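Local coordinates for putative cytidylyltransferase (Burkholderia pseudomallei, PDB 5X9Q), which probably catalyses the transfer of an adenylyl group from ATP to D-glycero-beta-D-manno-heptose 1-phosphate, giving ADP-heptose and diphosphate, at residues Lys20-Thr23 / Arg24-Ala28; Asp46-Arg50 / Gly51-Tyr55. One frame throughout, in Å; residues are numbered along the deposited sequence.

Contact 1 of 2, residues Lys20-Thr23 / Arg24-Ala28; sequences KLIT and RDALA
Ile-22, in the loop just before helix 24-30, packs against the helix's first turn. With CG1 anti to the backbone N (chi1 -178°), this branch is carried over to Ala-26, and Ile-22 CG1 is 3.5 Å from Ala-26 CB. Ile-22 CD1 is 3.6 Å from both Ala-26 CB and Leu-27 N. The other branch is looser: Ile-22 CG2 is 4.2 Å from Leu-27 CB, and the two side chains cross at about a right angle. Ile-22 and Leu-27 also both touch Val-107 of strand 105-109. On this packed side Thr-23 O takes the amide of Leu-27, with N to O 2.8 Å, nearly along the C=O axis.

Thr-23 and Asp-25 are exposed. Thr-23 OG1 accepts from Ala-26 N in a longer bond of 3.3 Å, fairly straight at 162°. The same OG1 sits 3.4 Å from Ala-26 CB. Asp-25 CB comes no closer than 4.2 Å to Thr-23 OG1. The guanidinium group of Arg-24 forms a salt bridge with Glu-111 and a hydrogen bond to Ser-116. Where the loop pairs through its backbone with Val-106 of strand 105-109, outermost in this chain's sheet, the helix starts with a threonine N-cap and a hydrophobic staple, Ile-22 with Leu-27.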
loop_
_atom_site.group_PDB
_atom_site.type_symbol
_atom_site.label_atom_id
_atom_site.label_comp_id
_atom_site.label_asym_id
_atom_site.label_seq_id
_atom_site.Cartn_x
_atom_site.Cartn_y
_atom_site.Cartn_z
ATOM N N LYS A 20 -6.210 -12.518 3.376
ATOM C CA LYS A 20 -6.042 -11.984 4.710
ATOM C C LYS A 20 -7.275 -11.512 5.458
ATOM O O LYS A 20 -7.216 -11.338 6.679
ATOM C CB LYS A 20 -5.036 -10.852 4.597
ATOM C CG LYS A 20 -3.772 -11.260 3.929
ATOM C CD LYS A 20 -2.796 -10.119 3.895
ATOM C CE LYS A 20 -1.600 -10.470 3.028
ATOM N NZ LYS A 20 -0.614 -9.333 2.959
ATOM N N LEU A 21 -8.369 -11.296 4.734
ATOM C CA LEU A 21 -9.614 -10.852 5.343
ATOM C C LEU A 21 -10.210 -12.026 6.100
ATOM O O LEU A 21 -10.491 -13.072 5.513
ATOM C CB LEU A 21 -10.590 -10.357 4.276
ATOM C CG LEU A 21 -10.015 -9.418 3.213
ATOM C CD1 LEU A 21 -10.978 -9.275 2.045
ATOM C CD2 LEU A 21 -9.691 -8.060 3.815
ATOM N N ILE A 22 -10.435 -11.853 7.379
ATOM C CA ILE A 22 -10.933 -12.906 8.206
ATOM C C ILE A 22 -11.945 -12.419 9.239
ATOM O O ILE A 22 -11.954 -11.284 9.618
ATOM C CB ILE A 22 -9.742 -13.581 8.892
ATOM C CG1 ILE A 22 -10.169 -14.724 9.739
ATOM C CG2 ILE A 22 -9.032 -12.666 9.849
ATOM C CD1 ILE A 22 -9.070 -15.724 9.886
ATOM N N THR A 23 -12.809 -13.304 9.671
ATOM C CA THR A 23 -13.790 -12.961 10.693
ATOM C C THR A 23 -13.242 -13.196 12.096
ATOM O O THR A 23 -12.355 -14.026 12.297
ATOM C CB THR A 23 -15.089 -13.769 10.521
ATOM O OG1 THR A 23 -14.840 -15.151 10.811
ATOM C CG2 THR A 23 -15.611 -13.641 9.098
ATOM N N ARG A 24 -13.776 -12.458 13.063
ATOM C CA ARG A 24 -13.347 -12.583 14.443
ATOM C C ARG A 24 -13.362 -14.050 14.893
ATOM O O ARG A 24 -12.421 -14.507 15.556
ATOM C CB ARG A 24 -14.206 -11.716 15.370
ATOM C CG ARG A 24 -13.932 -12.034 16.835
ATOM C CD ARG A 24 -14.773 -11.260 17.838
ATOM N NE ARG A 24 -14.892 -9.843 17.511
ATOM C CZ ARG A 24 -15.264 -8.915 18.389
ATOM N NH1 ARG A 24 -15.504 -9.254 19.657
ATOM N NH2 ARG A 24 -15.354 -7.647 18.011
ATOM N N ASP A 25 -14.416 -14.786 14.531
ATOM C CA ASP A 25 -14.545 -16.190 14.948
ATOM C C ASP A 25 -13.430 -17.035 14.340
ATOM O O ASP A 25 -12.770 -17.820 15.032
ATOM C CB ASP A 25 -15.902 -16.775 14.536
ATOM C CG ASP A 25 -17.029 -16.365 15.466
ATOM O OD1 ASP A 25 -16.764 -16.138 16.667
ATOM O OD2 ASP A 25 -18.184 -16.287 14.991
ATOM N N ALA A 26 -13.206 -16.854 13.046
ATOM C CA ALA A 26 -12.149 -17.581 12.369
ATOM C C ALA A 26 -10.773 -17.224 12.938
ATOM O O ALA A 26 -9.957 -18.107 13.179
ATOM C CB ALA A 26 -12.192 -17.294 10.896
ATOM N N LEU A 27 -10.533 -15.946 13.212
ATOM C CA LEU A 27 -9.241 -15.543 13.753
ATOM C C LEU A 27 -9.080 -16.141 15.142
ATOM O O LEU A 27 -7.977 -16.530 15.533
ATOM C CB LEU A 27 -9.084 -14.022 13.789
ATOM C CG LEU A 27 -7.728 -13.548 14.331
ATOM C CD1 LEU A 27 -6.555 -14.136 13.527
ATOM C CD2 LEU A 27 -7.635 -12.037 14.350
ATOM N N ALA A 28 -10.176 -16.196 15.896
ATOM C CA ALA A 28 -10.144 -16.798 17.227
ATOM C C ALA A 28 -9.752 -18.287 17.214
ATOM O O ALA A 28 -8.983 -18.741 18.068
ATOM C CB ALA A 28 -11.487 -16.620 17.902
#

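Contact 2 of 2, residues Asp46-Arg50 / Gly51-Tyr55; sequences DILHR and GHVSY
His-49 and His-52 lie face over face in an offset stack, with ring centroids 3.6 Å apart and planes at 24°. His-52 ND1 sits over the centre of the His-49 ring. The same ND1 accepts from His-49 N at 3.2 Å, and this donor lies close to the His-52 ring plane. His-49 CG stands between its backbone N and carbonyl carbon (chi1 53°), which folds the ring back over the helix start. There His-49 ND1 receives Gly-51 N at 3.0 Å, in the ring plane but at a poor angle of 124°, so the bond is weak.

Together the two histidines form a capping box at the start of helix 50-62. Residues 49-52 read His-Arg-Gly-His, consistent with the HIGH-type motif of nucleotidyltransferases, which in relatives binds ATP phosphates.

His-49 O accepts a weak bond from Val-53 N at 3.4 Å. Arg-50 O takes two bonds. Ser-54 N and Ser-54 OG each reach it at 3.0 Å, from opposite faces of the carbonyl plane, the hydroxyl from well out of that plane. Leu-48 CD2 packs 3.7 Å from His-52 CB. The Arg-50 chain is extended from CG to NE, and its guanidinium group makes salt bridges with Asp-92 and Glu-18 of the second subunit.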
loop_
_atom_site.group_PDB
_atom_site.type_symbol
_atom_site.label_atom_id
_atom_site.label_comp_id
_atom_site.label_asym_id
_atom_site.label_seq_id
_atom_site.Cartn_x
_atom_site.Cartn_y
_atom_site.Cartn_z
ATOM N N ASP A 46 -8.977 5.212 6.570
ATOM C CA ASP A 46 -9.864 5.695 5.490
ATOM C C ASP A 46 -9.087 5.908 4.200
ATOM O O ASP A 46 -9.408 5.323 3.173
ATOM C CB ASP A 46 -10.569 7.007 5.870
ATOM C CG ASP A 46 -11.925 7.191 5.142
ATOM O OD1 ASP A 46 -12.294 6.321 4.317
ATOM O OD2 ASP A 46 -12.592 8.240 5.335
ATOM N N ILE A 47 -8.085 6.779 4.262
ATOM C CA ILE A 47 -7.137 6.991 3.166
ATOM C C ILE A 47 -5.738 6.670 3.649
ATOM O O ILE A 47 -5.258 7.302 4.588
ATOM C CB ILE A 47 -7.159 8.434 2.628
ATOM C CG1 ILE A 47 -8.501 8.719 1.972
ATOM C CG2 ILE A 47 -6.104 8.629 1.558
ATOM C CD1 ILE A 47 -8.692 10.170 1.665
ATOM N N LEU A 48 -5.098 5.673 3.034
ATOM C CA LEU A 48 -3.742 5.302 3.422
ATOM C C LEU A 48 -2.782 6.397 3.044
ATOM O O LEU A 48 -2.815 6.897 1.918
ATOM C CB LEU A 48 -3.295 3.996 2.768
ATOM C CG LEU A 48 -3.699 2.659 3.368
ATOM C CD1 LEU A 48 -3.041 1.555 2.583
ATOM C CD2 LEU A 48 -3.203 2.607 4.780
ATOM N N HIS A 49 -1.895 6.735 3.969
ATOM C CA HIS A 49 -0.810 7.638 3.659
ATOM C C HIS A 49 0.486 6.999 4.132
ATOM O O HIS A 49 0.473 5.907 4.708
ATOM C CB HIS A 49 -1.016 9.008 4.308
ATOM C CG HIS A 49 -1.258 8.948 5.780
ATOM N ND1 HIS A 49 -0.263 8.632 6.687
ATOM C CD2 HIS A 49 -2.357 9.241 6.518
ATOM C CE1 HIS A 49 -0.756 8.675 7.912
ATOM N NE2 HIS A 49 -2.026 9.042 7.838
ATOM N N ARG A 50 1.598 7.677 3.886
ATOM C CA ARG A 50 2.909 7.112 4.149
ATOM C C ARG A 50 3.169 6.809 5.629
ATOM O O ARG A 50 3.897 5.872 5.953
ATOM C CB ARG A 50 3.983 8.050 3.605
ATOM C CG ARG A 50 5.361 7.462 3.662
ATOM C CD ARG A 50 6.380 8.434 3.157
ATOM N NE ARG A 50 7.670 7.779 3.037
ATOM C CZ ARG A 50 8.681 8.251 2.321
ATOM N NH1 ARG A 50 8.548 9.400 1.662
ATOM N NH2 ARG A 50 9.823 7.577 2.273
ATOM N N GLY A 51 2.573 7.591 6.523
ATOM C CA GLY A 51 2.717 7.349 7.952
ATOM C C GLY A 51 2.086 6.031 8.360
ATOM O O GLY A 51 2.646 5.279 9.149
ATOM N N HIS A 52 0.921 5.748 7.791
ATOM C CA HIS A 52 0.228 4.489 8.000
ATOM C C HIS A 52 1.103 3.292 7.648
ATOM O O HIS A 52 1.244 2.371 8.443
ATOM C CB HIS A 52 -1.031 4.440 7.149
ATOM C CG HIS A 52 -2.159 5.264 7.680
ATOM N ND1 HIS A 52 -2.921 6.078 6.875
ATOM C CD2 HIS A 52 -2.678 5.374 8.925
ATOM C CE1 HIS A 52 -3.864 6.653 7.599
ATOM N NE2 HIS A 52 -3.738 6.243 8.847
ATOM N N VAL A 53 1.686 3.289 6.454
ATOM C CA VAL A 53 2.432 2.112 6.020
ATOM C C VAL A 53 3.794 2.013 6.689
ATOM O O VAL A 53 4.267 0.909 6.933
ATOM C CB VAL A 53 2.579 2.049 4.471
ATOM C CG1 VAL A 53 1.177 1.947 3.820
ATOM C CG2 VAL A 53 3.365 3.227 3.930
ATOM N N SER A 54 4.408 3.152 6.992
ATOM C CA SER A 54 5.704 3.156 7.658
ATOM C C SER A 54 5.525 2.505 9.024
ATOM O O SER A 54 6.329 1.673 9.444
ATOM C CB SER A 54 6.230 4.583 7.812
ATOM O OG SER A 54 6.709 5.084 6.577
ATOM N N TYR A 55 4.455 2.868 9.715
ATOM C CA TYR A 55 4.141 2.331 11.013
ATOM C C TYR A 55 3.614 0.918 10.932
ATOM O O TYR A 55 3.861 0.162 11.825
ATOM C CB TYR A 55 3.235 3.278 11.816
ATOM C CG TYR A 55 1.919 2.735 12.294
ATOM C CD1 TYR A 55 1.833 1.897 13.376
ATOM C CD2 TYR A 55 0.780 3.046 11.644
ATOM C CE1 TYR A 55 0.621 1.382 13.787
ATOM C CE2 TYR A 55 -0.432 2.564 12.048
ATOM C CZ TYR A 55 -0.506 1.732 13.106
ATOM O OH TYR A 55 -1.739 1.290 13.429
#

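Overall arrangement
Contact 1 comes first along the chain and closes before contact 2 opens. Their centres are 23 Å apart, on opposite sides of the chain's centre, and their nearest atoms are about 11 Å apart. Both mark the start of a helix: contact 1 opens helix 24-30 and contact 2 opens helix 50-62. Strand 38-43, the middle strand of the parallel five-stranded sheet, runs between them in sequence. Contact 1 lies beside the outermost strand 105-109. Contact 2 follows the central strand. One therefore packs the N-terminal region onto the sheet edge, while contact 2 sits at the probable nucleotide site of this family and its Arg-50 also reaches the second subunit.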